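PDB 4D79: tRNA threonylcarbamoyladenosine dehydratase from Escherichia coli, which catalyses the ATP-dependent dehydration of threonylcarbamoyladenosine at position 37 of tRNAs to its cyclic form and can accept sulfur from the desulfurase CsdA in vitro. Local coordinates for residues T162-T167 / D202-T207; D130-K135 / A179-R184; I54-L59 / E99-V104. One frame throughout, in Å; residues are numbered along the deposited sequence. Where two conformers were deposited one is given.

Contact 1 (T162-T167 / D202-T207); sequences TQIQVT and DCVFST. With NA (sodium ion), chain J; K (potassium ion), chain I.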
loop_
_atom_site.group_PDB
_atom_site.type_symbol
_atom_site.label_atom_id
_atom_site.label_comp_id
_atom_site.label_asym_id
_atom_site.label_seq_id
_atom_site.Cartn_x
_atom_site.Cartn_y
_atom_site.Cartn_z
ATOM N N THR B 162 -9.545 -4.978 1.030
ATOM C CA THR B 162 -9.554 -6.405 1.336
ATOM C C THR B 162 -10.250 -7.247 0.281
ATOM O O THR B 162 -10.252 -8.472 0.407
ATOM C CB THR B 162 -10.246 -6.680 2.686
ATOM O OG1 THR B 162 -11.653 -6.380 2.572
ATOM C CG2 THR B 162 -9.651 -5.857 3.764
ATOM N N GLN B 163 -10.838 -6.647 -0.744
ATOM C CA GLN B 163 -11.485 -7.414 -1.810
ATOM C C GLN B 163 -10.619 -7.558 -3.062
ATOM O O GLN B 163 -11.057 -8.185 -4.033
ATOM C CB GLN B 163 -12.830 -6.779 -2.160
ATOM C CG GLN B 163 -13.888 -6.966 -1.084
ATOM C CD GLN B 163 -15.265 -6.547 -1.519
ATOM O OE1 GLN B 163 -15.854 -7.108 -2.455
ATOM N NE2 GLN B 163 -15.794 -5.533 -0.844
ATOM N N ILE B 164 -9.376 -7.079 -3.028
ATOM C CA ILE B 164 -8.458 -7.193 -4.161
ATOM C C ILE B 164 -7.922 -8.615 -4.237
ATOM O O ILE B 164 -7.567 -9.213 -3.228
ATOM C CB ILE B 164 -7.324 -6.158 -4.014
ATOM C CG1 ILE B 164 -7.915 -4.758 -3.930
ATOM C CG2 ILE B 164 -6.258 -6.306 -5.097
ATOM C CD1 ILE B 164 -6.944 -3.668 -3.498
ATOM N N GLN B 165 -7.850 -9.154 -5.441
ATOM C CA GLN B 165 -7.378 -10.511 -5.649
ATOM C C GLN B 165 -6.861 -10.621 -7.083
ATOM O O GLN B 165 -6.918 -9.670 -7.868
ATOM C CB GLN B 165 -8.467 -11.535 -5.327
ATOM C CG GLN B 165 -9.805 -11.186 -5.849
ATOM C CD GLN B 165 -10.904 -12.041 -5.259
ATOM O OE1 GLN B 165 -11.020 -13.216 -5.573
ATOM N NE2 GLN B 165 -11.688 -11.458 -4.355
ATOM N N VAL B 166 -6.340 -11.798 -7.414
ATOM C CA VAL B 166 -5.729 -12.077 -8.711
ATOM C C VAL B 166 -6.496 -13.216 -9.364
ATOM O O VAL B 166 -6.696 -14.267 -8.745
ATOM C CB VAL B 166 -4.236 -12.452 -8.579
ATOM C CG1 VAL B 166 -3.596 -12.559 -9.965
ATOM C CG2 VAL B 166 -3.488 -11.442 -7.738
ATOM N N THR B 167 -6.883 -13.027 -10.626
ATOM C CA THR B 167 -7.542 -14.082 -11.372
ATOM C C THR B 167 -7.213 -13.912 -12.862
ATOM O O THR B 167 -6.554 -12.956 -13.289
ATOM C CB THR B 167 -9.063 -14.055 -11.100
ATOM O OG1 THR B 167 -9.665 -15.293 -11.492
ATOM C CG2 THR B 167 -9.735 -12.933 -11.835
ATOM N N ASP B 202 -2.843 -12.976 -16.121
ATOM C CA ASP B 202 -3.133 -12.805 -14.697
ATOM C C ASP B 202 -3.497 -11.351 -14.455
ATOM O O ASP B 202 -2.766 -10.454 -14.878
ATOM C CB ASP B 202 -1.960 -13.149 -13.769
ATOM C CG ASP B 202 -1.547 -14.606 -13.811
ATOM O OD1 ASP B 202 -2.338 -15.451 -14.275
ATOM O OD2 ASP B 202 -0.409 -14.922 -13.339
ATOM N N CYS B 203 -4.594 -11.117 -13.732
ATOM C CA CYS B 203 -5.137 -9.772 -13.588
ATOM C C CYS B 203 -5.505 -9.478 -12.130
ATOM O O CYS B 203 -6.261 -10.231 -11.512
ATOM C CB CYS B 203 -6.366 -9.588 -14.463
ATOM S SG CYS B 203 -6.923 -7.859 -14.481
ATOM N N VAL B 204 -4.994 -8.366 -11.602
ATOM C CA VAL B 204 -5.403 -7.886 -10.289
ATOM C C VAL B 204 -6.705 -7.095 -10.445
ATOM O O VAL B 204 -6.798 -6.180 -11.270
ATOM C CB VAL B 204 -4.319 -7.002 -9.662
ATOM C CG1 VAL B 204 -4.766 -6.549 -8.235
ATOM C CG2 VAL B 204 -2.947 -7.715 -9.623
ATOM N N PHE B 205 -7.709 -7.450 -9.665
ATOM C CA PHE B 205 -9.005 -6.784 -9.696
ATOM C C PHE B 205 -9.598 -6.860 -8.297
ATOM O O PHE B 205 -8.998 -7.421 -7.387
ATOM C CB PHE B 205 -9.945 -7.446 -10.720
ATOM C CG PHE B 205 -10.581 -8.684 -10.194
ATOM C CD1 PHE B 205 -9.824 -9.812 -9.969
ATOM C CD2 PHE B 205 -11.928 -8.722 -9.894
ATOM C CE1 PHE B 205 -10.393 -10.969 -9.420
ATOM C CE2 PHE B 205 -12.498 -9.878 -9.357
ATOM C CZ PHE B 205 -11.735 -10.989 -9.116
ATOM N N SER B 206 -10.778 -6.265 -8.126
ATOM C CA SER B 206 -11.498 -6.332 -6.868
ATOM C C SER B 206 -12.941 -6.768 -7.074
ATOM O O SER B 206 -13.580 -6.377 -8.050
ATOM C CB SER B 206 -11.416 -5.005 -6.161
ATOM O OG SER B 206 -12.283 -5.017 -5.048
ATOM N N THR B 207 -13.446 -7.600 -6.163
ATOM C CA THR B 207 -14.841 -8.021 -6.215
ATOM C C THR B 207 -15.793 -6.927 -5.780
ATOM O O THR B 207 -16.998 -7.115 -5.910
ATOM C CB THR B 207 -15.102 -9.238 -5.333
ATOM O OG1 THR B 207 -14.582 -9.011 -4.020
ATOM C CG2 THR B 207 -14.432 -10.482 -5.941
HETATM NA NA NA J . -8.383 -9.796 0.752
HETATM K K K I . -14.349 -4.196 -8.783
HETATM O O HOH W 1 -7.157 -8.233 -0.780
HETATM O O HOH W 2 -8.907 -10.765 -1.341
HETATM O O HOH W 3 -11.664 -4.194 -10.111
HETATM O O HOH W 4 -6.822 -8.281 2.100
HETATM O O HOH W 5 -9.180 -10.467 3.031
#
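Thr207 and Gln163 grip each other twice: OG1 of Thr207 donates to OE1 of Gln163 at 2.8 Å, lying in the amide's carbonyl plane on a lone pair, while Thr207 N makes a longer bond of 3.3 Å to Gln163 O from above the plane of that backbone carbonyl. The Gln163 amide is held from its other end too, NE2 being bonded to Asp160. Ser206 O binds the potassium ion at 2.4 Å, with Gln158, Gln174 and Glu208 completing the protein ligands; Thr162 O binds sodium together with Thr162 O of the second subunit. Beyond this end the strands run antiparallel. Gln165 and Phe205 exchange backbone bonds in both directions, as do Thr167 and Cys203, where Cys203 N reaches Thr167 O at 2.7 Å. On one face the Phe205 ring, CG set between backbone N and carbonyl carbon (chi1 80°), turns its CE1 to the CG methylene of Gln165 at 3.6 Å. On the other, Ile164 CG2 presses on Val204 CG1 at a tight 3.5 Å, and helix 242-266 covers Ile164 and Val166. This is an antiparallel strand pair, joined through helix 176-189, at one end of the mixed ThiF-type sheet, with sodium and potassium sites near its Thr162/Ser206 end.

Contact 2 (D130-K135 / A179-R184); sequences DSVRPK and AKLRER. With ATP (adenosine-5'-triphosphate), chain K.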
loop_
_atom_site.group_PDB
_atom_site.type_symbol
_atom_site.label_atom_id
_atom_site.label_comp_id
_atom_site.label_asym_id
_atom_site.label_seq_id
_atom_site.Cartn_x
_atom_site.Cartn_y
_atom_site.Cartn_z
ATOM N N ASP B 130 -3.479 2.687 -17.646
ATOM C CA ASP B 130 -4.888 2.987 -17.426
ATOM C C ASP B 130 -5.677 3.132 -18.726
ATOM O O ASP B 130 -6.904 3.224 -18.669
ATOM C CB ASP B 130 -5.032 4.251 -16.552
ATOM C CG ASP B 130 -4.586 5.516 -17.260
ATOM O OD1 ASP B 130 -3.739 5.433 -18.173
ATOM O OD2 ASP B 130 -5.070 6.604 -16.880
ATOM N N SER B 131 -5.002 3.215 -19.875
ATOM C CA SER B 131 -5.620 3.430 -21.179
ATOM C C SER B 131 -5.630 2.142 -22.001
ATOM O O SER B 131 -4.609 1.461 -22.118
ATOM C CB SER B 131 -4.873 4.534 -21.933
ATOM O OG SER B 131 -5.003 4.390 -23.334
ATOM N N VAL B 132 -6.767 1.842 -22.636
ATOM C CA VAL B 132 -6.993 0.484 -23.126
ATOM C C VAL B 132 -6.109 0.165 -24.329
ATOM O O VAL B 132 -5.656 -0.975 -24.479
ATOM C CB VAL B 132 -8.478 0.267 -23.445
ATOM C CG1 VAL B 132 -8.705 -1.140 -23.964
ATOM C CG2 VAL B 132 -9.308 0.502 -22.205
ATOM N N ARG B 133 -5.900 1.141 -25.228
ATOM C CA ARG B 133 -5.191 0.899 -26.486
ATOM C C ARG B 133 -3.780 0.366 -26.244
ATOM O O ARG B 133 -3.453 -0.739 -26.708
ATOM C CB ARG B 133 -5.131 2.207 -27.288
ATOM C CG ARG B 133 -6.438 2.822 -27.780
ATOM C CD ARG B 133 -6.141 4.154 -28.501
ATOM N NE ARG B 133 -7.335 4.887 -28.931
ATOM C CZ ARG B 133 -8.024 5.736 -28.166
ATOM N NH1 ARG B 133 -7.641 5.991 -26.921
ATOM N NH2 ARG B 133 -9.095 6.353 -28.652
ATOM N N PRO B 134 -2.902 1.091 -25.559
ATOM C CA PRO B 134 -1.565 0.552 -25.270
ATOM C C PRO B 134 -1.582 -0.648 -24.325
ATOM O O PRO B 134 -0.698 -1.510 -24.407
ATOM C CB PRO B 134 -0.860 1.754 -24.638
ATOM C CG PRO B 134 -2.004 2.563 -24.018
ATOM C CD PRO B 134 -3.113 2.421 -24.958
ATOM N N LYS B 135 -2.540 -0.701 -23.404
ATOM C CA LYS B 135 -2.655 -1.834 -22.494
ATOM C C LYS B 135 -2.846 -3.126 -23.270
ATOM O O LYS B 135 -2.173 -4.127 -23.004
ATOM C CB LYS B 135 -3.826 -1.598 -21.534
ATOM C CG LYS B 135 -3.825 -2.452 -20.295
ATOM C CD LYS B 135 -4.886 -1.927 -19.327
ATOM C CE LYS B 135 -4.876 -2.680 -18.015
ATOM N NZ LYS B 135 -3.712 -2.336 -17.150
ATOM N N ALA B 179 -13.021 -5.062 -18.796
ATOM C CA ALA B 179 -14.001 -5.434 -19.822
ATOM C C ALA B 179 -13.637 -4.855 -21.185
ATOM O O ALA B 179 -13.627 -5.571 -22.186
ATOM C CB ALA B 179 -15.401 -4.970 -19.414
ATOM N N LYS B 180 -13.317 -3.562 -21.240
ATOM C CA LYS B 180 -12.917 -2.952 -22.506
ATOM C C LYS B 180 -11.659 -3.603 -23.060
ATOM O O LYS B 180 -11.539 -3.812 -24.283
ATOM C CB LYS B 180 -12.697 -1.451 -22.304
ATOM C CG LYS B 180 -13.971 -0.672 -22.071
ATOM C CD LYS B 180 -13.716 0.829 -21.920
ATOM C CE LYS B 180 -13.227 1.170 -20.516
ATOM N NZ LYS B 180 -13.170 2.639 -20.255
ATOM N N LEU B 181 -10.724 -3.940 -22.162
ATOM C CA LEU B 181 -9.457 -4.561 -22.533
ATOM C C LEU B 181 -9.682 -5.911 -23.182
ATOM O O LEU B 181 -9.079 -6.217 -24.214
ATOM C CB LEU B 181 -8.574 -4.708 -21.297
ATOM C CG LEU B 181 -7.231 -5.378 -21.413
ATOM C CD1 LEU B 181 -6.340 -4.640 -22.419
ATOM C CD2 LEU B 181 -6.616 -5.426 -20.000
ATOM N N ARG B 182 -10.564 -6.726 -22.605
ATOM C CA ARG B 182 -10.914 -7.986 -23.254
ATOM C C ARG B 182 -11.471 -7.743 -24.649
ATOM O O ARG B 182 -11.128 -8.452 -25.596
ATOM C CB ARG B 182 -11.932 -8.752 -22.407
ATOM C CG ARG B 182 -11.355 -9.309 -21.125
ATOM C CD ARG B 182 -12.325 -10.290 -20.489
ATOM N NE ARG B 182 -13.567 -9.640 -20.099
ATOM C CZ ARG B 182 -13.837 -9.186 -18.880
ATOM N NH1 ARG B 182 -12.957 -9.318 -17.888
ATOM N NH2 ARG B 182 -14.996 -8.611 -18.647
ATOM N N GLU B 183 -12.313 -6.725 -24.803
ATOM C CA GLU B 183 -12.906 -6.469 -26.111
ATOM C C GLU B 183 -11.855 -6.032 -27.124
ATOM O O GLU B 183 -11.885 -6.472 -28.284
ATOM C CB GLU B 183 -14.020 -5.423 -25.969
ATOM C CG GLU B 183 -15.190 -5.870 -25.081
ATOM C CD GLU B 183 -15.578 -7.329 -25.288
ATOM O OE1 GLU B 183 -16.179 -7.646 -26.339
ATOM O OE2 GLU B 183 -15.276 -8.161 -24.401
ATOM N N ARG B 184 -10.905 -5.180 -26.712
ATOM C CA ARG B 184 -9.874 -4.736 -27.648
ATOM C C ARG B 184 -8.899 -5.859 -27.974
ATOM O O ARG B 184 -8.401 -5.955 -29.107
ATOM C CB ARG B 184 -9.109 -3.531 -27.102
ATOM C CG ARG B 184 -8.253 -2.858 -28.162
ATOM C CD ARG B 184 -9.148 -2.146 -29.177
ATOM N NE ARG B 184 -9.728 -0.912 -28.660
ATOM C CZ ARG B 184 -9.158 0.284 -28.801
ATOM N NH1 ARG B 184 -8.032 0.402 -29.493
ATOM N NH2 ARG B 184 -9.737 1.369 -28.301
HETATM P PG ATP K . -4.755 11.675 -14.872
HETATM O O1G ATP K . -5.804 12.527 -14.201
HETATM O O2G ATP K . -3.429 12.366 -15.085
HETATM O O3G ATP K . -5.272 10.880 -16.048
HETATM P PB ATP K . -3.432 9.318 -14.002
HETATM O O1B ATP K . -3.703 8.709 -15.359
HETATM O O2B ATP K . -2.026 9.675 -13.551
HETATM O O3B ATP K . -4.422 10.566 -13.757
HETATM P PA ATP K . -3.783 6.757 -12.883
HETATM O O1A ATP K . -4.883 6.171 -13.762
HETATM O O2A ATP K . -3.730 6.372 -11.428
HETATM O O3A ATP K . -4.024 8.339 -12.880
HETATM O "O5'" ATP K . -2.319 6.543 -13.559
HETATM C "C5'" ATP K . -2.090 5.854 -14.803
HETATM C "C4'" ATP K . -0.660 5.937 -15.356
HETATM O "O4'" ATP K . -0.429 5.035 -16.484
HETATM C "C3'" ATP K . -0.317 7.333 -15.862
HETATM O "O3'" ATP K . 0.861 7.858 -15.227
HETATM C "C2'" ATP K . -0.073 7.140 -17.347
HETATM O "O2'" ATP K . 0.875 8.061 -17.865
HETATM C "C1'" ATP K . 0.409 5.703 -17.464
HETATM N N9 ATP K . 0.348 5.235 -18.885
HETATM C C8 ATP K . -0.765 5.354 -19.654
HETATM N N7 ATP K . -0.575 4.877 -20.912
HETATM C C5 ATP K . 0.688 4.448 -20.967
HETATM C C6 ATP K . 1.498 3.818 -22.017
HETATM N N6 ATP K . 0.954 3.613 -23.219
HETATM N N1 ATP K . 2.767 3.495 -21.761
HETATM C C2 ATP K . 3.317 3.737 -20.550
HETATM N N3 ATP K . 2.632 4.312 -19.536
HETATM C C4 ATP K . 1.318 4.684 -19.658
#
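Val132 and Leu181 are the nearest CA pair of the two segments, 5.6 Å apart, where helix 132-144 begins beside helix 176-189, and no hydrogen bond joins the segments. Val132 is the wedge: with CG1 opposite its backbone N (chi1 179°), that methyl sits 3.8 Å from Leu181 CA and also meets CB of Arg184, while CG2 touches CB of Lys180 at 3.9 Å. One turn on, the aliphatic chain of Lys135 crosses Leu181 at about a right angle, its CE 3.8 Å from Leu181 CD2. Lys135 NZ itself is turned inward, salt-bridged to Asp127 and bonded to the carbonyls of Ile129 and Thr152. At the outer margin the Arg184 guanidinium lies against CG of Arg133, NH1 3.4 Å away, the two guanidinium planes nearly perpendicular (86°); Arg133 is poorly ordered, so this contact is less certain. The other side of segment 130-135 meets ATP: Pro134 CB lies close to the adenine N6, and Asp130 OD2 is 2.9 Å from the beta-phosphate oxygen O1B. An alanine in place of Asp130 would remove the carboxylate and would probably open a gap beside ATP C5' and C8, leaving that part of the nucleotide less closely held. The contact is thus apolar at its centre; two arginines of like charge meet at its margin, Arg133 NE 4.3 Å from Arg184 NH2, while the loop before the helix and its first turn carry the residues facing ATP.

Contact 3 (I54-L59 / E99-V104); sequences IGAITL and ECRVTV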
loop_
_atom_site.group_PDB
_atom_site.type_symbol
_atom_site.label_atom_id
_atom_site.label_comp_id
_atom_site.label_asym_id
_atom_site.label_seq_id
_atom_site.Cartn_x
_atom_site.Cartn_y
_atom_site.Cartn_z
ATOM N N ILE B 54 14.665 -5.885 -5.457
ATOM C CA ILE B 54 14.760 -6.107 -6.906
ATOM C C ILE B 54 15.935 -5.312 -7.467
ATOM O O ILE B 54 16.068 -4.110 -7.233
ATOM C CB ILE B 54 13.431 -5.750 -7.589
ATOM C CG1 ILE B 54 12.331 -6.715 -7.124
ATOM C CG2 ILE B 54 13.565 -5.780 -9.067
ATOM C CD1 ILE B 54 12.481 -8.147 -7.632
ATOM N N GLY B 55 16.807 -5.990 -8.217
ATOM C CA GLY B 55 18.106 -5.408 -8.545
ATOM C C GLY B 55 18.126 -4.484 -9.731
ATOM O O GLY B 55 19.026 -3.639 -9.831
ATOM N N ALA B 56 17.137 -4.594 -10.610
ATOM C CA ALA B 56 17.039 -3.735 -11.778
ATOM C C ALA B 56 15.566 -3.486 -12.036
ATOM O O ALA B 56 14.747 -4.412 -12.006
ATOM C CB ALA B 56 17.686 -4.336 -13.030
ATOM N N ILE B 57 15.230 -2.235 -12.259
ATOM C CA ILE B 57 13.856 -1.834 -12.472
ATOM C C ILE B 57 13.836 -0.903 -13.667
ATOM O O ILE B 57 14.616 0.053 -13.723
ATOM C CB ILE B 57 13.260 -1.141 -11.218
ATOM C CG1 ILE B 57 13.232 -2.123 -10.042
ATOM C CG2 ILE B 57 11.862 -0.612 -11.498
ATOM C CD1 ILE B 57 12.945 -1.453 -8.681
ATOM N N THR B 58 12.929 -1.156 -14.607
ATOM C CA THR B 58 12.635 -0.218 -15.679
ATOM C C THR B 58 11.256 0.408 -15.459
ATOM O O THR B 58 10.289 -0.277 -15.097
ATOM C CB THR B 58 12.701 -0.908 -17.050
ATOM O OG1 THR B 58 14.044 -1.372 -17.286
ATOM C CG2 THR B 58 12.252 0.050 -18.186
ATOM N N LEU B 59 11.180 1.728 -15.647
ATOM C CA LEU B 59 9.954 2.495 -15.480
ATOM C C LEU B 59 9.598 3.112 -16.820
ATOM O O LEU B 59 10.399 3.864 -17.385
ATOM C CB LEU B 59 10.126 3.604 -14.438
ATOM C CG LEU B 59 10.657 3.189 -13.080
ATOM C CD1 LEU B 59 10.806 4.386 -12.130
ATOM C CD2 LEU B 59 9.774 2.124 -12.473
ATOM N N GLU B 99 22.157 0.875 -5.077
ATOM C CA GLU B 99 22.744 -0.156 -5.912
ATOM C C GLU B 99 21.745 -0.765 -6.894
ATOM O O GLU B 99 22.126 -1.623 -7.707
ATOM C CB GLU B 99 23.348 -1.254 -5.024
ATOM C CG GLU B 99 24.528 -0.725 -4.218
ATOM C CD GLU B 99 25.207 -1.789 -3.382
ATOM O OE1 GLU B 99 24.600 -2.218 -2.392
ATOM O OE2 GLU B 99 26.347 -2.187 -3.704
ATOM N N CYS B 100 20.499 -0.311 -6.871
ATOM C CA CYS B 100 19.514 -0.767 -7.851
ATOM C C CYS B 100 19.802 -0.120 -9.207
ATOM O O CYS B 100 20.081 1.076 -9.294
ATOM C CB CYS B 100 18.104 -0.420 -7.385
ATOM S SG CYS B 100 16.776 -0.951 -8.540
ATOM N N ARG B 101 19.750 -0.904 -10.273
ATOM C CA ARG B 101 19.948 -0.363 -11.625
ATOM C C ARG B 101 18.594 0.063 -12.187
ATOM O O ARG B 101 17.761 -0.777 -12.526
ATOM C CB ARG B 101 20.643 -1.382 -12.528
ATOM C CG ARG B 101 20.763 -0.976 -13.985
ATOM C CD ARG B 101 21.749 -1.900 -14.742
ATOM N NE ARG B 101 21.265 -3.279 -14.820
ATOM C CZ ARG B 101 20.372 -3.723 -15.702
ATOM N NH1 ARG B 101 19.838 -2.901 -16.595
ATOM N NH2 ARG B 101 20.004 -4.997 -15.684
ATOM N N VAL B 102 18.370 1.364 -12.277
ATOM C CA VAL B 102 17.082 1.915 -12.663
ATOM C C VAL B 102 17.166 2.489 -14.068
ATOM O O VAL B 102 18.026 3.322 -14.353
ATOM C CB VAL B 102 16.617 3.005 -11.693
ATOM C CG1 VAL B 102 15.214 3.418 -12.063
ATOM C CG2 VAL B 102 16.677 2.502 -10.277
ATOM N N THR B 103 16.235 2.095 -14.916
ATOM C CA THR B 103 16.170 2.602 -16.288
ATOM C C THR B 103 14.847 3.327 -16.451
ATOM O O THR B 103 13.799 2.824 -16.029
ATOM C CB THR B 103 16.288 1.465 -17.300
ATOM O OG1 THR B 103 17.506 0.750 -17.063
ATOM C CG2 THR B 103 16.224 2.004 -18.778
ATOM N N VAL B 104 14.901 4.523 -17.035
ATOM C CA VAL B 104 13.713 5.307 -17.354
ATOM C C VAL B 104 13.527 5.261 -18.854
ATOM O O VAL B 104 14.458 5.566 -19.599
ATOM C CB VAL B 104 13.853 6.764 -16.869
ATOM C CG1 VAL B 104 12.763 7.650 -17.431
ATOM C CG2 VAL B 104 13.866 6.792 -15.343
HETATM O O HOH W 6 21.847 -3.714 -9.292
#
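Two neighbouring parallel strands of the Rossmann-like ThiF sheet meet here, 56-60 and the outermost strand 101-105, joined in the chain through helix 85-96. Arg101 is clasped by its backbone: its N donates to Gly55 O at 2.9 Å, nearly straight at 172°, and its O accepts from Ile57 N. Thr103 repeats the pattern, taking Ile57 O through its N and offering its O to Leu59 N at 2.9 Å. A water bridges Gly55 O and Glu99 O where the strands begin. On the face of Ala56 and Thr58, the Arg101 chain bends at chi3 (65°) and lays one face of its guanidinium over Ala56 CB, 3.6 Å from NH2 and off toward the rim. Beside it Thr58 and Thr103 run alongside each other in the same sense, with Thr58 OG1 3.6 Å from Thr103 CB; that hydroxyl is bonded to His32. On the reverse face Ile57 CD1 rests on Cys100 SG at 3.9 Å. Helices 42-51 and 85-96 pack over this reverse face, the first on Ile57 and Leu59, the second on Leu59, Val102 and Val104, while strand 32-36 continues the sheet beyond 56-60.

From the N terminus, contact 3 comes first: segments 54-59 and 99-104 close a loop of 39 residues holding helix 85-96, and it is complete before either other contact opens. Contact 2 opens next at 130-135, followed by 162-167 of contact 1; the chain then returns through 179-184, closing contact 2, and reaches 202-207, which closes contact 1, so these two loops cross. Helix 176-189 thus lies between the paired strands of contact 1 in sequence. The centres of contacts 1 and 2 are about 17 Å apart. Contacts 1 and 3 sit at the two ends of one sheet, on opposite sides of the chain's centre, with centres about 26 Å apart, whereas contact 2 ties together two helices.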